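Local coordinates for protein pectinesterase A (Erwinia chrysanthemi, PDB 2NTB) that hydrolyses the methyl esters of pectin, releasing methanol and polygalacturonate in the first step of plant-tissue maceration and soft rot, at residues Gly205-Pro210 and Tyr239-Pro244; Tyr152-Tyr157 and Thr173-Phe178; Asn41-Glu46 and Val66-Thr71; Gly160-Phe165 and Asp180-Phe185. All coordinates share one frame; numbering follows the deposited sequence.

Interaction 1: residues Gly205-Pro210 and Tyr239-Pro244; sequences GYLTAP and YGLGRP. With ADA (alpha-D-galactopyranuronic acid), chain C; ADA (alpha-D-galactopyranuronic acid), chain B.
Arg243 leaves its backbone with CG between the backbone N and the carbonyl carbon (chi1 61°), then runs extended from CG to NE. This lays its chain over one face of the Tyr206 ring. Arg243 CD sits almost exactly over the ring centre, a CH-pi contact of 3.4 Å to the centroid. The guanidinium follows as a flat stack on the ring, with the two planes only 5° apart. Its outer nitrogens reach the bound galacturonate chain. Arg243 NH2 donates to O5 of the chain C sugar at 3.0 Å, and NH1 reaches the same O5 at 3.2 Å. NH1 also makes a weak bond to the carboxylate oxygen O6B of the chain C sugar. Tyr206 OH bonds to O3 of the chain B sugar at 2.9 Å, and that oxygen lies at the ring edge, in its plane. One water links Tyr206 OH to Arg243 NH1.

The backbones run parallel, as neighbouring coils of a right-handed beta-helix. Gly240 N bonds to Gly205 O, and Leu207 N to Gly240 O. Beyond the corner, Arg243 N bonds to Thr208 O at 3.0 Å. Thr208 OG1 donates to Leu241 O at 2.8 Å, in the carbonyl plane and on a lone pair. The Tyr239 ring puts one face over Gly205, where there is no side chain in the way.

Arg243 NE forms a salt bridge with the nucleophile Asp175. Stack, salt bridge and sugar bonds together fix the rotation of the guanidinium. One guanidinium thus holds both sugar and nucleophile, consistent with a role in positioning Asp175 as well as in binding substrate.

Interaction 2: residues Tyr152-Tyr157 and Thr173-Phe178; sequences YQDTLY and TVDFIF. With ADA (alpha-D-galactopyranuronic acid), chain D; ADA (alpha-D-galactopyranuronic acid), chain C.
Asp154 and Asp175 face the carboxylate of the chain D galacturonate from neighbouring segments, with Asp175 CB against Asp154 OD1, and Gln153 reaches the same group. Gln153 NE2 donates to O6A of the chain D galacturonate at 2.7 Å, nearly straight at 170°. It also donates to O3 of the chain C sugar at 3.1 Å. CG of Gln153 is anti to its backbone N (chi1 -178°) and the chain is extended, which carries the amide out to both sugars. Asp175 OD2 lies 2.6 Å from O6B of the chain D carboxylate. Asp154 OD1 lies 2.7 Å from O6A of the same group.

Four backbone bonds hold the two segments together. Thr173 N bonds to Tyr152 O, Asp154 N to Val174 O, Leu156 N to Phe176 O and Phe178 N to Leu156 O. Outward, the Phe178 ring is sandwiched. Asp154 OD2 lies over one face, 3.4 Å above the plane. Over the other is Tyr157, in an offset stack with centroids 4.3 Å apart. Val174 CG1 packs on C2 of the chain C sugar at 3.9 Å.

Asp175 OD1 is held by a salt bridge to Arg243, and Gln153 OE1 by Thr128. The active site of this aspartyl esterase is thus built across two adjacent coils: proton donor Asp154 and transition-state stabilizer Gln153 on one, nucleophile Asp175 on the next. All three converge on the carboxylate of one sugar, the group that carries the methyl ester in the substrate.

Interaction 3: residues Asn41-Glu46 and Val66-Thr71; sequences NGVYNE and VIAAAT
Strands 42-44 and 66-69 pair in parallel at one edge of a beta-helix sheet, in a partly buried contact away from the catalytic site. Their axes come within 4.7 Å and diverge by 37°. Three backbone bonds join them in register: Val66 N to Gly42 O, Tyr44 N to Val66 O, and Ala68 N to Tyr44 O at 2.9 Å.

Past the strand end, Asn45 continues the pairing with its side chain. Its CG is anti to the backbone N (chi1 -177°), and ND2 donates to Ala68 O at 2.8 Å with that oxygen in the amide plane. A water bonded to Ala70 N also takes a weak bond from ND2. Asn45 itself is the centre of an inverse gamma turn, which bends the chain away after the strand.

The Tyr44 ring presents its edge to Val66 O, with CD1 3.4 Å from that oxygen. On the face of the sheet opposite Tyr44 and Ile67, Val43 CG2 packs on Val66 CB at 4.2 Å, and Val43 CG1 lies near Ala68 CB.

Strand 103-107 continues the sheet beyond 66-69, with Arg106 touching Val43, Val66 and Ala68. Tyr44 and Ile67 both rest on Ile21 of helix 21-26, and the carboxylate of Glu46 accepts bonds from Ile21 N and Ala22 N of that helix.

Interaction 4: residues Gly160-Phe165 and Asp180-Phe185; sequences GGRSFF and DGTALF
Phe165 and Phe185 lie side by side in adjacent strands of a parallel beta-helix, pointing the same way. Such alignment of like residues on successive coils is a familiar feature of this fold. Their planes are 11° apart, but the rings are slid so far that they barely overlap. The centroids are 4.9 Å apart, and the near contact is Phe165 CD1 to Phe185 CE2 at 3.3 Å. Both side chains have CG anti to the carbonyl carbon (chi1 -60° and -55°), which keeps the two rings in step. On the same face, Ser163 OG touches Ala183 CB at 3.3 Å.

The other face carries Phe164 and Leu184. Phe164 CD1 meets Leu184 CG at 3.7 Å, the two side chains running alongside each other. Arg162 and Thr182 also run side by side there.

The backbone ladder sets this register. Thr182 N bonds to Gly161 O, Ser163 N to Thr182 O, Leu184 N to Ser163 O, and Phe165 N to Leu184 O at 2.8 Å.

Further out, Phe144 stacks on Phe165, which carries the row of aromatic rings one coil further. Leu156 of strand 156-158 touches both Phe165 and Phe185. Helix 330-334 packs on Thr182 and Leu184. The guanidinium of Arg162 turns away to salt bridges with Asp140 and Asp336.

Just before the strands, a water donates to both Gly160 O and Thr182 OG1. Thr182 OG1 is also hydrogen-bonded to Tyr218 O. Asp180 OD1 bonds to Ser159, while Asp180 OD2 accepts from Gly160 N at 3.2 Å, met from above the carboxylate plane.

Overall arrangement
Interactions 1 and 2 form one active-site surface, their centres about 9 Å apart. Arg243 NE of interaction 1 makes a 2.9 Å salt bridge to Asp175 OD1 of interaction 2, and both bind the chain C sugar. Interaction 4 lies further along the same two coils, its centre about 14 Å from that of interaction 2. There, Leu156 CD2 packs on Phe185 CE2 at 3.6 Å, joining the segments of the active site to the Phe165 and Phe185 rings. Interactions 2 and 4 alternate along the chain, as expected for two adjacent coils. Interaction 3 belongs to an earlier part of the beta-helix. Its centre is about 19 Å from that of interaction 2 and about 27 Å from that of interaction 1.

Interaction 1: residues Gly205-Pro210 and Tyr239-Pro244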
# COMPACT_ATOMS: atom_id res chain seq x y z
N GLY A 205 -3.30 -10.95 10.31
CA GLY A 205 -3.29 -10.26 9.03
C GLY A 205 -2.42 -10.86 7.96
O GLY A 205 -1.93 -11.99 8.10
N TYR A 206 -2.28 -10.10 6.88
CA TYR A 206 -1.52 -10.52 5.69
C TYR A 206 -0.81 -9.29 5.15
O TYR A 206 -1.44 -8.26 4.93
CB TYR A 206 -2.43 -11.13 4.62
CG TYR A 206 -3.47 -12.08 5.18
CD1 TYR A 206 -4.71 -11.62 5.61
CD2 TYR A 206 -3.19 -13.44 5.31
CE1 TYR A 206 -5.67 -12.49 6.16
CE2 TYR A 206 -4.13 -14.32 5.85
CZ TYR A 206 -5.36 -13.84 6.27
OH TYR A 206 -6.29 -14.70 6.80
N LEU A 207 0.50 -9.40 4.95
CA LEU A 207 1.28 -8.31 4.40
C LEU A 207 0.80 -7.91 3.00
O LEU A 207 0.65 -6.73 2.70
CB LEU A 207 2.75 -8.70 4.33
CG LEU A 207 3.62 -8.48 5.56
CD1 LEU A 207 3.20 -9.35 6.74
CD2 LEU A 207 5.06 -8.78 5.16
N THR A 208 0.59 -8.91 2.15
CA THR A 208 0.23 -8.62 0.76
C THR A 208 -1.00 -9.38 0.30
O THR A 208 -1.28 -10.48 0.77
CB THR A 208 1.41 -8.90 -0.20
OG1 THR A 208 1.64 -10.32 -0.30
CG2 THR A 208 2.70 -8.19 0.28
N ALA A 209 -1.75 -8.77 -0.62
CA ALA A 209 -2.81 -9.47 -1.33
C ALA A 209 -2.71 -9.03 -2.77
O ALA A 209 -3.40 -8.09 -3.19
CB ALA A 209 -4.19 -9.15 -0.76
N PRO A 210 -1.82 -9.69 -3.54
CA PRO A 210 -1.63 -9.28 -4.92
C PRO A 210 -2.73 -9.82 -5.82
O PRO A 210 -3.20 -10.95 -5.62
CB PRO A 210 -0.28 -9.90 -5.27
CG PRO A 210 -0.25 -11.16 -4.49
CD PRO A 210 -0.94 -10.83 -3.19
N TYR A 239 0.83 -13.70 11.20
CA TYR A 239 0.76 -12.96 9.93
C TYR A 239 1.22 -13.76 8.73
O TYR A 239 2.26 -14.42 8.76
CB TYR A 239 1.62 -11.70 10.02
CG TYR A 239 0.85 -10.49 10.49
CD1 TYR A 239 0.63 -10.27 11.85
CD2 TYR A 239 0.33 -9.58 9.57
CE1 TYR A 239 -0.07 -9.14 12.29
CE2 TYR A 239 -0.38 -8.47 9.99
CZ TYR A 239 -0.58 -8.25 11.36
OH TYR A 239 -1.28 -7.15 11.79
N GLY A 240 0.43 -13.70 7.66
CA GLY A 240 0.80 -14.30 6.37
C GLY A 240 1.60 -13.32 5.53
O GLY A 240 1.42 -12.10 5.65
N LEU A 241 2.49 -13.84 4.70
CA LEU A 241 3.29 -13.02 3.79
C LEU A 241 2.43 -12.48 2.65
O LEU A 241 2.69 -11.41 2.10
CB LEU A 241 4.42 -13.84 3.18
CG LEU A 241 5.56 -14.26 4.11
CD1 LEU A 241 6.47 -15.24 3.40
CD2 LEU A 241 6.32 -13.04 4.57
N GLY A 242 1.42 -13.26 2.30
CA GLY A 242 0.48 -12.89 1.27
C GLY A 242 -0.63 -13.92 1.15
O GLY A 242 -0.47 -15.07 1.58
N ARG A 243 -1.75 -13.48 0.58
CA ARG A 243 -2.82 -14.38 0.14
C ARG A 243 -3.32 -13.88 -1.24
O ARG A 243 -3.16 -12.70 -1.55
CB ARG A 243 -3.94 -14.47 1.19
CG ARG A 243 -4.65 -13.16 1.49
CD ARG A 243 -5.71 -13.34 2.59
NE ARG A 243 -6.41 -12.08 2.82
CZ ARG A 243 -7.61 -11.96 3.39
NH1 ARG A 243 -8.26 -13.03 3.84
NH2 ARG A 243 -8.15 -10.76 3.53
N PRO A 244 -3.87 -14.79 -2.07
CA PRO A 244 -4.15 -14.43 -3.47
C PRO A 244 -5.48 -13.71 -3.65
O PRO A 244 -6.54 -14.34 -3.58
CB PRO A 244 -4.17 -15.78 -4.19
CG PRO A 244 -3.92 -16.85 -3.11
CD PRO A 244 -4.21 -16.19 -1.80
C1 ADA C . -10.31 -10.71 6.53
C2 ADA C . -10.76 -9.25 6.47
C3 ADA C . -12.24 -9.19 6.06
C4 ADA C . -12.54 -10.03 4.81
C5 ADA C . -11.94 -11.43 4.92
C6 ADA C . -12.10 -12.18 3.63
O2 ADA C . -10.59 -8.64 7.76
O3 ADA C . -12.64 -7.82 5.88
O4 ADA C . -12.02 -9.38 3.64
O5 ADA C . -10.55 -11.35 5.27
O6B ADA C . -11.12 -12.80 3.18
O6A ADA C . -13.22 -12.17 3.05
C1 ADA B . -12.43 -14.43 8.65
C2 ADA B . -11.27 -14.43 7.64
C3 ADA B . -10.02 -13.75 8.21
C4 ADA B . -10.37 -12.37 8.75
C5 ADA B . -11.50 -12.46 9.79
C6 ADA B . -11.86 -11.09 10.30
O1 ADA B . -12.17 -15.39 9.69
O2 ADA B . -10.97 -15.78 7.24
O3 ADA B . -8.98 -13.66 7.24
O4 ADA B . -10.73 -11.48 7.68
O5 ADA B . -12.65 -13.12 9.21
O6B ADA B . -12.96 -10.59 9.98
O6A ADA B . -11.03 -10.49 11.03
O HOH W 1 -7.52 -15.99 4.31

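Interaction 2: residues Tyr152-Tyr157 and Thr173-Phe178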
# COMPACT_ATOMS: atom_id res chain seq x y z
N TYR A 152 -4.53 0.37 8.76
CA TYR A 152 -4.71 -0.99 9.24
C TYR A 152 -5.04 -1.90 8.07
O TYR A 152 -4.13 -2.46 7.46
CB TYR A 152 -5.77 -1.03 10.34
CG TYR A 152 -5.37 -0.29 11.61
CD1 TYR A 152 -4.71 -0.95 12.65
CD2 TYR A 152 -5.66 1.07 11.77
CE1 TYR A 152 -4.35 -0.27 13.83
CE2 TYR A 152 -5.32 1.75 12.94
CZ TYR A 152 -4.66 1.08 13.95
OH TYR A 152 -4.33 1.77 15.09
N GLN A 153 -6.32 -2.03 7.73
CA GLN A 153 -6.72 -2.85 6.60
C GLN A 153 -6.53 -2.06 5.31
O GLN A 153 -6.99 -0.91 5.21
CB GLN A 153 -8.18 -3.33 6.76
CG GLN A 153 -8.69 -4.23 5.64
CD GLN A 153 -10.01 -4.94 5.99
OE1 GLN A 153 -10.56 -4.73 7.07
NE2 GLN A 153 -10.50 -5.77 5.09
N ASP A 154 -5.82 -2.66 4.34
CA ASP A 154 -5.70 -2.12 2.97
C ASP A 154 -4.93 -0.80 2.90
O ASP A 154 -5.29 0.11 2.14
CB ASP A 154 -7.08 -1.95 2.32
CG ASP A 154 -7.70 -3.26 1.87
OD1 ASP A 154 -7.25 -4.34 2.31
OD2 ASP A 154 -8.64 -3.20 1.05
N THR A 155 -3.86 -0.69 3.68
CA THR A 155 -3.10 0.55 3.74
C THR A 155 -2.68 1.06 2.35
O THR A 155 -2.97 2.20 2.00
CB THR A 155 -1.87 0.41 4.66
OG1 THR A 155 -2.31 0.07 5.99
CG2 THR A 155 -1.09 1.71 4.70
N LEU A 156 -2.03 0.21 1.57
CA LEU A 156 -1.52 0.61 0.26
C LEU A 156 -2.14 -0.19 -0.88
O LEU A 156 -2.05 -1.43 -0.93
CB LEU A 156 0.01 0.50 0.22
CG LEU A 156 0.72 0.71 -1.13
CD1 LEU A 156 0.52 2.13 -1.69
CD2 LEU A 156 2.20 0.39 -0.98
N TYR A 157 -2.76 0.54 -1.80
CA TYR A 157 -3.47 -0.01 -2.94
C TYR A 157 -2.67 0.35 -4.18
O TYR A 157 -2.59 1.52 -4.54
CB TYR A 157 -4.85 0.64 -3.02
CG TYR A 157 -5.89 -0.00 -3.94
CD1 TYR A 157 -5.56 -1.01 -4.85
CD2 TYR A 157 -7.22 0.43 -3.90
CE1 TYR A 157 -6.52 -1.58 -5.68
CE2 TYR A 157 -8.18 -0.12 -4.73
CZ TYR A 157 -7.84 -1.11 -5.61
OH TYR A 157 -8.81 -1.65 -6.43
N THR A 173 -2.54 -4.22 8.88
CA THR A 173 -3.01 -5.49 9.38
C THR A 173 -3.32 -6.41 8.21
O THR A 173 -2.47 -7.22 7.80
CB THR A 173 -4.24 -5.30 10.30
OG1 THR A 173 -5.24 -4.52 9.63
CG2 THR A 173 -3.83 -4.60 11.60
N VAL A 174 -4.53 -6.27 7.66
CA VAL A 174 -5.04 -7.18 6.65
C VAL A 174 -4.85 -6.62 5.23
O VAL A 174 -5.37 -5.55 4.91
CB VAL A 174 -6.54 -7.47 6.87
CG1 VAL A 174 -7.14 -8.17 5.67
CG2 VAL A 174 -6.75 -8.30 8.14
N ASP A 175 -4.11 -7.38 4.42
CA ASP A 175 -3.86 -7.05 3.01
C ASP A 175 -3.32 -5.63 2.85
O ASP A 175 -3.82 -4.87 2.01
CB ASP A 175 -5.15 -7.19 2.19
CG ASP A 175 -5.76 -8.58 2.26
OD1 ASP A 175 -5.12 -9.53 2.72
OD2 ASP A 175 -6.92 -8.71 1.82
N PHE A 176 -2.31 -5.27 3.64
CA PHE A 176 -1.91 -3.86 3.70
C PHE A 176 -1.08 -3.37 2.51
O PHE A 176 -0.89 -2.17 2.33
CB PHE A 176 -1.43 -3.39 5.09
CG PHE A 176 -0.11 -3.96 5.54
CD1 PHE A 176 1.08 -3.35 5.17
CD2 PHE A 176 -0.07 -5.05 6.42
CE1 PHE A 176 2.31 -3.83 5.63
CE2 PHE A 176 1.15 -5.54 6.88
CZ PHE A 176 2.34 -4.93 6.49
N ILE A 177 -0.62 -4.31 1.69
CA ILE A 177 -0.12 -4.01 0.35
C ILE A 177 -0.91 -4.89 -0.58
O ILE A 177 -0.82 -6.13 -0.51
CB ILE A 177 1.38 -4.31 0.17
CG1 ILE A 177 2.22 -3.49 1.16
CG2 ILE A 177 1.80 -4.03 -1.28
CD1 ILE A 177 3.71 -3.88 1.15
N PHE A 178 -1.71 -4.28 -1.45
CA PHE A 178 -2.62 -5.04 -2.28
C PHE A 178 -2.85 -4.40 -3.63
O PHE A 178 -2.66 -3.20 -3.80
CB PHE A 178 -3.94 -5.31 -1.53
CG PHE A 178 -4.88 -4.14 -1.49
CD1 PHE A 178 -4.63 -3.05 -0.66
CD2 PHE A 178 -6.04 -4.13 -2.27
CE1 PHE A 178 -5.52 -1.98 -0.62
CE2 PHE A 178 -6.93 -3.05 -2.23
CZ PHE A 178 -6.67 -1.98 -1.41
C1 ADA D . -12.61 -8.36 2.81
C2 ADA D . -13.21 -8.88 1.51
C3 ADA D . -12.09 -9.39 0.59
C4 ADA D . -11.01 -8.31 0.41
C5 ADA D . -10.46 -7.92 1.79
C6 ADA D . -9.39 -6.87 1.75
O2 ADA D . -14.13 -9.93 1.82
O3 ADA D . -12.60 -9.84 -0.67
O4 ADA D . -11.60 -7.15 -0.17
O5 ADA D . -11.56 -7.41 2.57
O6B ADA D . -8.50 -6.91 0.86
O6A ADA D . -9.42 -5.99 2.64
C1 ADA C . -10.31 -10.71 6.53
C2 ADA C . -10.76 -9.25 6.47
C3 ADA C . -12.24 -9.19 6.06
C4 ADA C . -12.54 -10.03 4.81
C5 ADA C . -11.94 -11.43 4.92
C6 ADA C . -12.10 -12.18 3.63
O2 ADA C . -10.59 -8.64 7.76
O3 ADA C . -12.64 -7.82 5.88
O4 ADA C . -12.02 -9.38 3.64
O5 ADA C . -10.55 -11.35 5.27
O6B ADA C . -11.12 -12.80 3.18
O6A ADA C . -13.22 -12.17 3.05

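Interaction 3: residues Asn41-Glu46 and Val66-Thr71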
# COMPACT_ATOMS: atom_id res chain seq x y z
N ASN A 41 6.82 20.83 8.24
CA ASN A 41 6.31 20.06 9.38
C ASN A 41 4.94 20.52 9.84
O ASN A 41 4.69 21.72 9.98
CB ASN A 41 7.30 20.11 10.55
CG ASN A 41 8.52 19.25 10.33
OD1 ASN A 41 8.50 18.30 9.54
ND2 ASN A 41 9.60 19.56 11.03
N GLY A 42 4.05 19.55 10.05
CA GLY A 42 2.68 19.82 10.47
C GLY A 42 1.77 18.70 10.02
O GLY A 42 2.13 17.89 9.15
N VAL A 43 0.59 18.62 10.63
CA VAL A 43 -0.39 17.62 10.24
C VAL A 43 -1.44 18.27 9.35
O VAL A 43 -2.20 19.14 9.80
CB VAL A 43 -1.04 16.93 11.46
CG1 VAL A 43 -2.08 15.91 11.00
CG2 VAL A 43 0.02 16.26 12.31
N TYR A 44 -1.46 17.85 8.09
CA TYR A 44 -2.37 18.42 7.11
C TYR A 44 -3.54 17.48 6.88
O TYR A 44 -3.40 16.39 6.30
CB TYR A 44 -1.63 18.75 5.80
CG TYR A 44 -0.47 19.70 6.02
CD1 TYR A 44 0.76 19.23 6.46
CD2 TYR A 44 -0.62 21.07 5.81
CE1 TYR A 44 1.83 20.10 6.68
CE2 TYR A 44 0.44 21.95 6.02
CZ TYR A 44 1.66 21.46 6.45
OH TYR A 44 2.72 22.31 6.67
N ASN A 45 -4.71 17.90 7.36
CA ASN A 45 -5.94 17.12 7.24
C ASN A 45 -6.61 17.34 5.89
O ASN A 45 -7.58 18.10 5.76
CB ASN A 45 -6.89 17.41 8.42
CG ASN A 45 -8.16 16.55 8.38
OD1 ASN A 45 -9.20 16.95 8.91
ND2 ASN A 45 -8.08 15.36 7.79
N GLU A 46 -6.07 16.66 4.88
CA GLU A 46 -6.52 16.82 3.50
C GLU A 46 -6.62 15.47 2.82
O GLU A 46 -5.84 14.54 3.11
CB GLU A 46 -5.55 17.71 2.71
CG GLU A 46 -5.33 19.10 3.29
CD GLU A 46 -4.37 19.93 2.47
OE1 GLU A 46 -4.58 20.04 1.24
OE2 GLU A 46 -3.42 20.48 3.05
N VAL A 66 3.02 15.44 7.73
CA VAL A 66 1.98 14.40 7.66
C VAL A 66 0.76 14.84 6.85
O VAL A 66 0.23 15.95 7.04
CB VAL A 66 1.52 13.95 9.10
CG1 VAL A 66 0.51 12.79 9.01
CG2 VAL A 66 2.70 13.56 9.99
N ILE A 67 0.32 13.97 5.96
CA ILE A 67 -0.95 14.14 5.25
C ILE A 67 -1.91 13.06 5.71
O ILE A 67 -1.67 11.86 5.49
CB ILE A 67 -0.78 14.06 3.70
CG1 ILE A 67 0.37 14.96 3.25
CG2 ILE A 67 -2.10 14.42 3.00
CD1 ILE A 67 0.82 14.73 1.80
N ALA A 68 -3.01 13.49 6.34
CA ALA A 68 -3.89 12.57 7.06
C ALA A 68 -5.38 12.87 6.91
O ALA A 68 -5.82 14.03 6.95
CB ALA A 68 -3.50 12.53 8.54
N ALA A 69 -6.16 11.81 6.73
CA ALA A 69 -7.62 11.87 6.78
C ALA A 69 -8.16 10.51 7.21
O ALA A 69 -7.53 9.47 7.00
CB ALA A 69 -8.20 12.27 5.43
N ALA A 70 -9.34 10.51 7.82
CA ALA A 70 -9.95 9.27 8.29
C ALA A 70 -11.18 8.95 7.45
O ALA A 70 -12.19 9.66 7.51
CB ALA A 70 -10.29 9.37 9.78
N THR A 71 -11.07 7.88 6.67
CA THR A 71 -12.16 7.42 5.81
C THR A 71 -12.07 5.91 5.62
O THR A 71 -11.06 5.39 5.13
CB THR A 71 -12.13 8.08 4.39
OG1 THR A 71 -11.71 9.44 4.48
CG2 THR A 71 -13.50 8.01 3.72
O HOH W 2 -10.56 12.99 7.99

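Interaction 4: residues Gly160-Phe165 and Asp180-Phe185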
# COMPACT_ATOMS: atom_id res chain seq x y z
N GLY A 160 -2.25 -1.08 -11.66
CA GLY A 160 -1.91 -0.68 -13.02
C GLY A 160 -0.43 -0.71 -13.29
O GLY A 160 0.14 -1.78 -13.56
N GLY A 161 0.19 0.46 -13.21
CA GLY A 161 1.55 0.65 -13.68
C GLY A 161 2.61 0.33 -12.66
O GLY A 161 2.42 -0.51 -11.76
N ARG A 162 3.73 1.03 -12.79
CA ARG A 162 4.89 0.78 -11.96
C ARG A 162 4.99 1.82 -10.86
O ARG A 162 4.77 3.00 -11.09
CB ARG A 162 6.18 0.78 -12.78
CG ARG A 162 6.14 -0.15 -13.98
CD ARG A 162 6.04 0.66 -15.26
NE ARG A 162 7.36 0.77 -15.86
CZ ARG A 162 7.69 1.59 -16.85
NH1 ARG A 162 6.82 2.44 -17.38
NH2 ARG A 162 8.93 1.56 -17.29
N SER A 163 5.32 1.34 -9.66
CA SER A 163 5.62 2.20 -8.54
C SER A 163 6.87 1.66 -7.84
O SER A 163 7.15 0.45 -7.88
CB SER A 163 4.44 2.29 -7.56
OG SER A 163 3.99 1.00 -7.19
N PHE A 164 7.61 2.57 -7.22
CA PHE A 164 8.82 2.24 -6.47
C PHE A 164 8.79 2.91 -5.10
O PHE A 164 8.64 4.13 -5.01
CB PHE A 164 10.06 2.71 -7.25
CG PHE A 164 11.39 2.41 -6.56
CD1 PHE A 164 11.66 1.14 -6.05
CD2 PHE A 164 12.37 3.40 -6.45
CE1 PHE A 164 12.88 0.85 -5.43
CE2 PHE A 164 13.60 3.13 -5.83
CZ PHE A 164 13.86 1.85 -5.31
N PHE A 165 8.96 2.11 -4.05
CA PHE A 165 9.02 2.59 -2.67
C PHE A 165 10.40 2.32 -2.08
O PHE A 165 10.84 1.17 -2.04
CB PHE A 165 7.94 1.93 -1.81
CG PHE A 165 6.54 2.19 -2.30
CD1 PHE A 165 6.01 1.45 -3.37
CD2 PHE A 165 5.75 3.19 -1.72
CE1 PHE A 165 4.71 1.70 -3.83
CE2 PHE A 165 4.45 3.44 -2.18
CZ PHE A 165 3.93 2.70 -3.25
N ASP A 180 -2.87 -4.94 -8.28
CA ASP A 180 -2.38 -5.64 -9.46
C ASP A 180 -1.18 -4.94 -10.10
O ASP A 180 -0.66 -5.40 -11.13
CB ASP A 180 -3.50 -5.71 -10.49
CG ASP A 180 -3.92 -4.34 -10.96
OD1 ASP A 180 -4.58 -3.61 -10.19
OD2 ASP A 180 -3.58 -3.98 -12.09
N GLY A 181 -0.75 -3.83 -9.51
CA GLY A 181 0.38 -3.05 -10.02
C GLY A 181 1.72 -3.75 -9.93
O GLY A 181 1.86 -4.81 -9.30
N THR A 182 2.70 -3.18 -10.63
CA THR A 182 4.10 -3.56 -10.43
C THR A 182 4.63 -2.60 -9.38
O THR A 182 4.79 -1.41 -9.63
CB THR A 182 4.93 -3.44 -11.74
OG1 THR A 182 4.39 -4.33 -12.72
CG2 THR A 182 6.39 -3.83 -11.50
N ALA A 183 4.87 -3.13 -8.19
CA ALA A 183 5.31 -2.28 -7.09
C ALA A 183 6.56 -2.90 -6.48
O ALA A 183 6.54 -4.04 -6.03
CB ALA A 183 4.20 -2.14 -6.06
N LEU A 184 7.65 -2.14 -6.55
CA LEU A 184 8.94 -2.56 -6.00
C LEU A 184 9.21 -1.83 -4.70
O LEU A 184 9.04 -0.61 -4.63
CB LEU A 184 10.06 -2.28 -7.01
CG LEU A 184 11.52 -2.55 -6.60
CD1 LEU A 184 11.73 -4.02 -6.29
CD2 LEU A 184 12.44 -2.11 -7.72
N PHE A 185 9.61 -2.57 -3.66
CA PHE A 185 9.88 -1.99 -2.34
C PHE A 185 11.31 -2.33 -1.96
O PHE A 185 11.65 -3.50 -1.84
CB PHE A 185 8.92 -2.59 -1.30
CG PHE A 185 7.46 -2.43 -1.65
CD1 PHE A 185 6.84 -3.34 -2.52
CD2 PHE A 185 6.71 -1.38 -1.14
CE1 PHE A 185 5.49 -3.18 -2.87
CE2 PHE A 185 5.36 -1.22 -1.48
CZ PHE A 185 4.75 -2.12 -2.34
O HOH W 3 2.46 -3.09 -14.31